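Local coordinates for protein fumarylacetoacetate hydrolase (Burkholderia xenovorans, PDB 5TI1) that probably hydrolyses fumarylacetoacetate to fumarate and acetoacetate, the last step of phenylalanine and tyrosine breakdown, using a bound divalent metal ion, at residues T329-Q334 with G414-L419; F322-E327 with G421-E426. All blocks are in the same frame, centred on the assembly; numbering follows the deposited sequence.

Contact 1. Residues T329-Q334 with G414-L419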
loop_
_atom_site.group_PDB
_atom_site.type_symbol
_atom_site.label_atom_id
_atom_site.label_comp_id
_atom_site.label_asym_id
_atom_site.label_seq_id
_atom_site.Cartn_x
_atom_site.Cartn_y
_atom_site.Cartn_z
ATOM N N THR B 329 25.772 -11.555 0.693
ATOM C CA THR B 329 26.506 -12.444 1.576
ATOM C C THR B 329 25.555 -13.007 2.620
ATOM O O THR B 329 24.525 -12.399 2.953
ATOM C CB THR B 329 27.700 -11.740 2.249
ATOM O OG1 THR B 329 27.235 -10.729 3.147
ATOM C CG2 THR B 329 28.619 -11.108 1.193
ATOM N N LEU B 330 25.897 -14.201 3.102
ATOM C CA LEU B 330 25.151 -14.875 4.153
ATOM C C LEU B 330 26.146 -15.243 5.238
ATOM O O LEU B 330 27.192 -15.830 4.944
ATOM C CB LEU B 330 24.435 -16.128 3.618
ATOM C CG LEU B 330 23.404 -16.839 4.513
ATOM C CD1 LEU B 330 22.427 -17.632 3.664
ATOM C CD2 LEU B 330 24.052 -17.751 5.554
ATOM N N ARG B 331 25.844 -14.882 6.477
ATOM C CA ARG B 331 26.736 -15.228 7.579
ATOM C C ARG B 331 25.978 -16.013 8.637
ATOM O O ARG B 331 25.080 -15.453 9.294
ATOM C CB ARG B 331 27.382 -13.986 8.192
ATOM C CG ARG B 331 28.345 -14.334 9.315
ATOM C CD ARG B 331 29.294 -13.203 9.643
ATOM N NE ARG B 331 28.582 -12.004 10.056
ATOM C CZ ARG B 331 28.005 -11.854 11.243
ATOM N NH1 ARG B 331 28.050 -12.836 12.137
ATOM N NH2 ARG B 331 27.369 -10.722 11.534
ATOM N N PRO B 332 26.273 -17.303 8.798
ATOM C CA PRO B 332 25.717 -18.063 9.921
ATOM C C PRO B 332 26.062 -17.405 11.244
ATOM O O PRO B 332 27.086 -16.729 11.376
ATOM C CB PRO B 332 26.396 -19.436 9.800
ATOM C CG PRO B 332 26.821 -19.520 8.342
ATOM C CD PRO B 332 27.131 -18.119 7.919
ATOM N N GLN B 333 25.199 -17.649 12.240
ATOM C CA GLN B 333 25.361 -17.026 13.554
ATOM C C GLN B 333 26.715 -17.340 14.181
ATOM O O GLN B 333 27.290 -16.484 14.862
ATOM C CB GLN B 333 24.226 -17.462 14.489
ATOM C CG GLN B 333 24.294 -16.896 15.922
ATOM C CD GLN B 333 24.130 -15.378 15.993
ATOM O OE1 GLN B 333 24.542 -14.747 16.966
ATOM N NE2 GLN B 333 23.545 -14.791 14.960
ATOM N N GLN B 334 27.240 -18.546 13.977
ATOM C CA GLN B 334 28.510 -18.920 14.597
ATOM C C GLN B 334 29.724 -18.510 13.771
ATOM O O GLN B 334 30.858 -18.695 14.228
ATOM C CB GLN B 334 28.561 -20.433 14.860
ATOM C CG GLN B 334 27.430 -20.962 15.727
ATOM C CD GLN B 334 27.225 -20.128 16.977
ATOM O OE1 GLN B 334 28.175 -19.818 17.699
ATOM N NE2 GLN B 334 25.986 -19.746 17.228
ATOM N N GLY B 414 19.301 -17.016 12.944
ATOM C CA GLY B 414 20.585 -16.422 13.234
ATOM C C GLY B 414 21.448 -16.103 12.023
ATOM O O GLY B 414 22.519 -15.500 12.196
ATOM N N ASP B 415 21.048 -16.510 10.817
ATOM C CA ASP B 415 21.737 -16.075 9.600
ATOM C C ASP B 415 21.523 -14.583 9.367
ATOM O O ASP B 415 20.401 -14.076 9.478
ATOM C CB ASP B 415 21.215 -16.820 8.370
ATOM C CG ASP B 415 21.596 -18.284 8.330
ATOM O OD1 ASP B 415 22.345 -18.770 9.215
ATOM O OD2 ASP B 415 21.136 -18.949 7.372
ATOM N N GLU B 416 22.591 -13.881 9.003
ATOM C CA GLU B 416 22.488 -12.490 8.578
ATOM C C GLU B 416 22.672 -12.422 7.066
ATOM O O GLU B 416 23.651 -12.951 6.528
ATOM C CB GLU B 416 23.519 -11.601 9.287
ATOM C CG GLU B 416 23.450 -10.123 8.864
ATOM C CD GLU B 416 24.409 -9.219 9.641
ATOM O OE1 GLU B 416 25.636 -9.493 9.658
ATOM O OE2 GLU B 416 23.928 -8.221 10.225
ATOM N N LEU B 417 21.727 -11.786 6.383
ATOM C CA LEU B 417 21.747 -11.664 4.929
ATOM C C LEU B 417 22.041 -10.214 4.581
ATOM O O LEU B 417 21.332 -9.313 5.043
ATOM C CB LEU B 417 20.417 -12.116 4.321
ATOM C CG LEU B 417 20.232 -13.623 4.088
ATOM C CD1 LEU B 417 21.121 -14.092 2.941
ATOM C CD2 LEU B 417 20.463 -14.478 5.340
ATOM N N THR B 418 23.088 -9.988 3.777
ATOM C CA THR B 418 23.525 -8.634 3.450
ATOM C C THR B 418 23.584 -8.439 1.942
ATOM O O THR B 418 24.392 -9.078 1.258
ATOM C CB THR B 418 24.887 -8.328 4.075
ATOM O OG1 THR B 418 24.841 -8.581 5.488
ATOM C CG2 THR B 418 25.237 -6.871 3.848
ATOM N N LEU B 419 22.766 -7.524 1.439
ATOM C CA LEU B 419 22.840 -7.067 0.052
ATOM C C LEU B 419 23.786 -5.881 -0.050
ATOM O O LEU B 419 23.785 -4.997 0.815
ATOM C CB LEU B 419 21.461 -6.641 -0.462
ATOM C CG LEU B 419 20.463 -7.643 -1.036
ATOM C CD1 LEU B 419 20.124 -8.684 -0.041
ATOM C CD2 LEU B 419 19.183 -6.916 -1.502
HETATM O O HOH W 1 25.710 -11.265 5.591
HETATM O O HOH W 2 25.113 -13.993 11.736
HETATM O O HOH W 3 22.619 -19.041 11.785
#
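Leu-330 lies alongside Leu-417, both pointing the same way, and its CD1 meets Leu-417 CD1 at 3.8 Å. CG anti to the backbone N (chi1 -170°) swings the isobutyl group along the strand, and chi2 (156°) then sets CD2 toward Asp-415, 3.6 Å from Asp-415 OD2, a carboxylate oxygen already engaged by Arg-408 in a salt bridge and by the backbone N of Glu-412. The opposite face carries Thr-329, Thr-418, Arg-331 and Glu-416. There the arginine chain bends at chi3 and brings NH2 to 2.8 Å from Glu-416 OE1; this salt bridge has a weak hydrogen bond, and the guanidinium and carboxylate planes stand 89° apart. Here strands 321-331 and 416-424 run antiparallel in the mixed sheet of the FAH-family C-terminal region, with Thr-329/Thr-418 and Arg-331/Glu-416 as hydrogen-bonded pairs and Leu-330/Leu-417 as the non-hydrogen-bonded pair between them. One water joins Thr-329 OG1, Thr-418 OG1 and the carbonyl O of Glu-416, tying both threonine hydroxyls to the backbone. Beyond the strand end, Gln-333 folds back at chi2, and its NE2 reaches Gly-414 O at 3.0 Å, in the carbonyl plane and on a lone pair. A further water accepts from Gln-333 N and donates to Asp-415 OD1 at 2.6 Å, bridging the two segments just past the paired strands.

Contact 2. Residues F322-E327 with G421-E426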
loop_
_atom_site.group_PDB
_atom_site.type_symbol
_atom_site.label_atom_id
_atom_site.label_comp_id
_atom_site.label_asym_id
_atom_site.label_seq_id
_atom_site.Cartn_x
_atom_site.Cartn_y
_atom_site.Cartn_z
ATOM N N PHE B 322 20.884 0.051 -16.304
ATOM C CA PHE B 322 21.925 0.625 -15.472
ATOM C C PHE B 322 22.856 -0.476 -14.989
ATOM O O PHE B 322 22.412 -1.554 -14.580
ATOM C CB PHE B 322 21.329 1.412 -14.306
ATOM C CG PHE B 322 20.658 2.689 -14.737
ATOM C CD1 PHE B 322 19.338 2.685 -15.157
ATOM C CD2 PHE B 322 21.360 3.883 -14.764
ATOM C CE1 PHE B 322 18.723 3.858 -15.579
ATOM C CE2 PHE B 322 20.748 5.065 -15.190
ATOM C CZ PHE B 322 19.434 5.048 -15.602
ATOM N N ASP B 323 24.152 -0.190 -15.067
ATOM C CA ASP B 323 25.221 -1.142 -14.764
ATOM C C ASP B 323 25.511 -1.058 -13.268
ATOM O O ASP B 323 26.356 -0.284 -12.818
ATOM C CB ASP B 323 26.438 -0.818 -15.620
ATOM C CG ASP B 323 27.574 -1.798 -15.438
ATOM O OD1 ASP B 323 27.466 -2.742 -14.627
ATOM O OD2 ASP B 323 28.597 -1.607 -16.123
ATOM N N ILE B 324 24.778 -1.852 -12.487
ATOM C CA ILE B 324 24.875 -1.861 -11.024
ATOM C C ILE B 324 25.305 -3.259 -10.612
ATOM O O ILE B 324 24.533 -4.217 -10.751
ATOM C CB ILE B 324 23.559 -1.487 -10.333
ATOM C CG1 ILE B 324 22.925 -0.232 -10.939
ATOM C CG2 ILE B 324 23.802 -1.264 -8.854
ATOM C CD1 ILE B 324 21.641 0.193 -10.210
ATOM N N THR B 325 26.539 -3.382 -10.130
ATOM C CA THR B 325 27.017 -4.646 -9.593
ATOM C C THR B 325 26.324 -4.910 -8.260
ATOM O O THR B 325 26.262 -4.026 -7.402
ATOM C CB THR B 325 28.539 -4.608 -9.416
ATOM O OG1 THR B 325 29.168 -4.555 -10.701
ATOM C CG2 THR B 325 29.036 -5.844 -8.682
ATOM N N LEU B 326 25.778 -6.112 -8.099
ATOM C CA LEU B 326 25.080 -6.506 -6.880
ATOM C C LEU B 326 25.680 -7.787 -6.311
ATOM O O LEU B 326 26.082 -8.684 -7.062
ATOM C CB LEU B 326 23.586 -6.706 -7.158
ATOM C CG LEU B 326 22.830 -5.521 -7.753
ATOM C CD1 LEU B 326 21.494 -5.982 -8.302
ATOM C CD2 LEU B 326 22.621 -4.414 -6.736
ATOM N N GLU B 327 25.731 -7.871 -4.976
ATOM C CA GLU B 327 26.253 -9.035 -4.275
ATOM C C GLU B 327 25.419 -9.287 -3.029
ATOM O O GLU B 327 24.833 -8.368 -2.453
ATOM C CB GLU B 327 27.730 -8.869 -3.861
ATOM C CG GLU B 327 28.677 -8.588 -5.020
ATOM C CD GLU B 327 30.147 -8.732 -4.640
ATOM O OE1 GLU B 327 30.431 -9.048 -3.467
ATOM O OE2 GLU B 327 31.013 -8.528 -5.522
ATOM N N GLY B 421 25.847 -3.232 -3.223
ATOM C CA GLY B 421 25.793 -2.838 -4.619
ATOM C C GLY B 421 26.609 -1.604 -4.901
ATOM O O GLY B 421 26.726 -0.710 -4.059
ATOM N N TRP B 422 27.150 -1.541 -6.121
ATOM C CA TRP B 422 27.875 -0.360 -6.558
ATOM C C TRP B 422 27.923 -0.334 -8.078
ATOM O O TRP B 422 27.811 -1.371 -8.739
ATOM C CB TRP B 422 29.298 -0.324 -5.981
ATOM C CG TRP B 422 30.060 -1.568 -6.249
ATOM C CD1 TRP B 422 30.818 -1.855 -7.359
ATOM C CD2 TRP B 422 30.147 -2.707 -5.396
ATOM N NE1 TRP B 422 31.354 -3.108 -7.246
ATOM C CE2 TRP B 422 30.962 -3.653 -6.046
ATOM C CE3 TRP B 422 29.604 -3.025 -4.144
ATOM C CZ2 TRP B 422 31.255 -4.894 -5.484
ATOM C CZ3 TRP B 422 29.896 -4.256 -3.589
ATOM C CH2 TRP B 422 30.716 -5.176 -4.256
ATOM N N CYS B 423 28.053 0.873 -8.619
ATOM C CA CYS B 423 28.441 1.056 -10.006
ATOM C C CYS B 423 29.950 1.245 -10.043
ATOM O O CYS B 423 30.489 2.070 -9.300
ATOM C CB CYS B 423 27.733 2.261 -10.620
ATOM S SG CYS B 423 25.924 2.202 -10.497
ATOM N N GLN B 424 30.628 0.471 -10.891
ATOM C CA GLN B 424 32.077 0.549 -11.032
ATOM C C GLN B 424 32.443 1.492 -12.173
ATOM O O GLN B 424 32.039 1.271 -13.320
ATOM C CB GLN B 424 32.668 -0.835 -11.288
ATOM C CG GLN B 424 34.191 -0.869 -11.337
ATOM C CD GLN B 424 34.825 -0.529 -10.003
ATOM O OE1 GLN B 424 34.662 -1.254 -9.016
ATOM N NE2 GLN B 424 35.546 0.584 -9.963
ATOM N N GLY B 425 33.192 2.549 -11.854
ATOM C CA GLY B 425 33.798 3.412 -12.840
ATOM C C GLY B 425 35.297 3.180 -12.932
ATOM O O GLY B 425 35.836 2.205 -12.410
ATOM N N GLU B 426 35.974 4.105 -13.615
ATOM C CA GLU B 426 37.431 4.042 -13.745
ATOM C C GLU B 426 38.054 4.706 -12.521
ATOM O O GLU B 426 38.063 5.933 -12.398
ATOM C CB GLU B 426 37.887 4.705 -15.041
ATOM C CG GLU B 426 39.353 4.461 -15.388
ATOM C CD GLU B 426 39.702 2.978 -15.503
ATOM O OE1 GLU B 426 40.476 2.473 -14.657
ATOM O OE2 GLU B 426 39.203 2.315 -16.437
HETATM O O HOH W 4 30.990 -1.193 -14.375
#
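Thr-325 covers one face of the Trp-422 indole: its CB makes a CH-pi contact 4.2 Å from the centroid of the five-membered ring, while CG2 lies 3.6 Å above the ring plane, offset toward the rim. Trp-422 CG stands between its own backbone N and carbonyl carbon (chi1 53°), which turns the indole back across the neighbouring strand. Farther along, the Glu-327 carboxylate meets the six-membered ring obliquely, OE2 lying 3.6 Å from Trp-422 CH2; Arg-429 adds a cation-pi contact to the indole. The two residues form an antiparallel hydrogen-bonded pair, Trp-422 N to Thr-325 O (2.9 Å) and Thr-325 N to Trp-422 O (2.8 Å); Leu-326/Gly-421 is the non-hydrogen-bonded pair, and Gly-421 CA comes within 3.1 Å of Thr-325 O. Among the buried residues, Ile-324 CG1 packs against Cys-423 SG at 3.9 Å. The other end is looser and wetter: Asp-323 centres an inverse gamma turn, and a water donating to its OD2 and to Gln-424 O spans the gap as the two segments diverge, while Asn-345 holds Asp-323 OD1. Two antiparallel strands paired in this way, with Thr-325 and Trp-422 on one face and Leu-326 beside Gly-421 on the other, belong to the mixed beta-sheet of the FAH-family C-terminal region.

Contacts 1 and 2 are two stations along one antiparallel strand pair, 321-331 with 416-424, their centres about 22 Å apart. They meet where Leu-419 CB packs 4.3 Å from Glu-327 O, and the backbone bonding of Glu-327 with Ala-420 continues the pairing between them. In both, one face turns inward to the metal-bearing part of the protein. The side chain of Leu-326 in contact 2 lies about 7 Å from that of the magnesium ligand Glu-228 and about 13 Å from the magnesium ion itself; that of Leu-417 in contact 1 is about 10 Å from that of Glu-226 and about 12 Å from the sodium ion. Neither contact supplies a metal ligand.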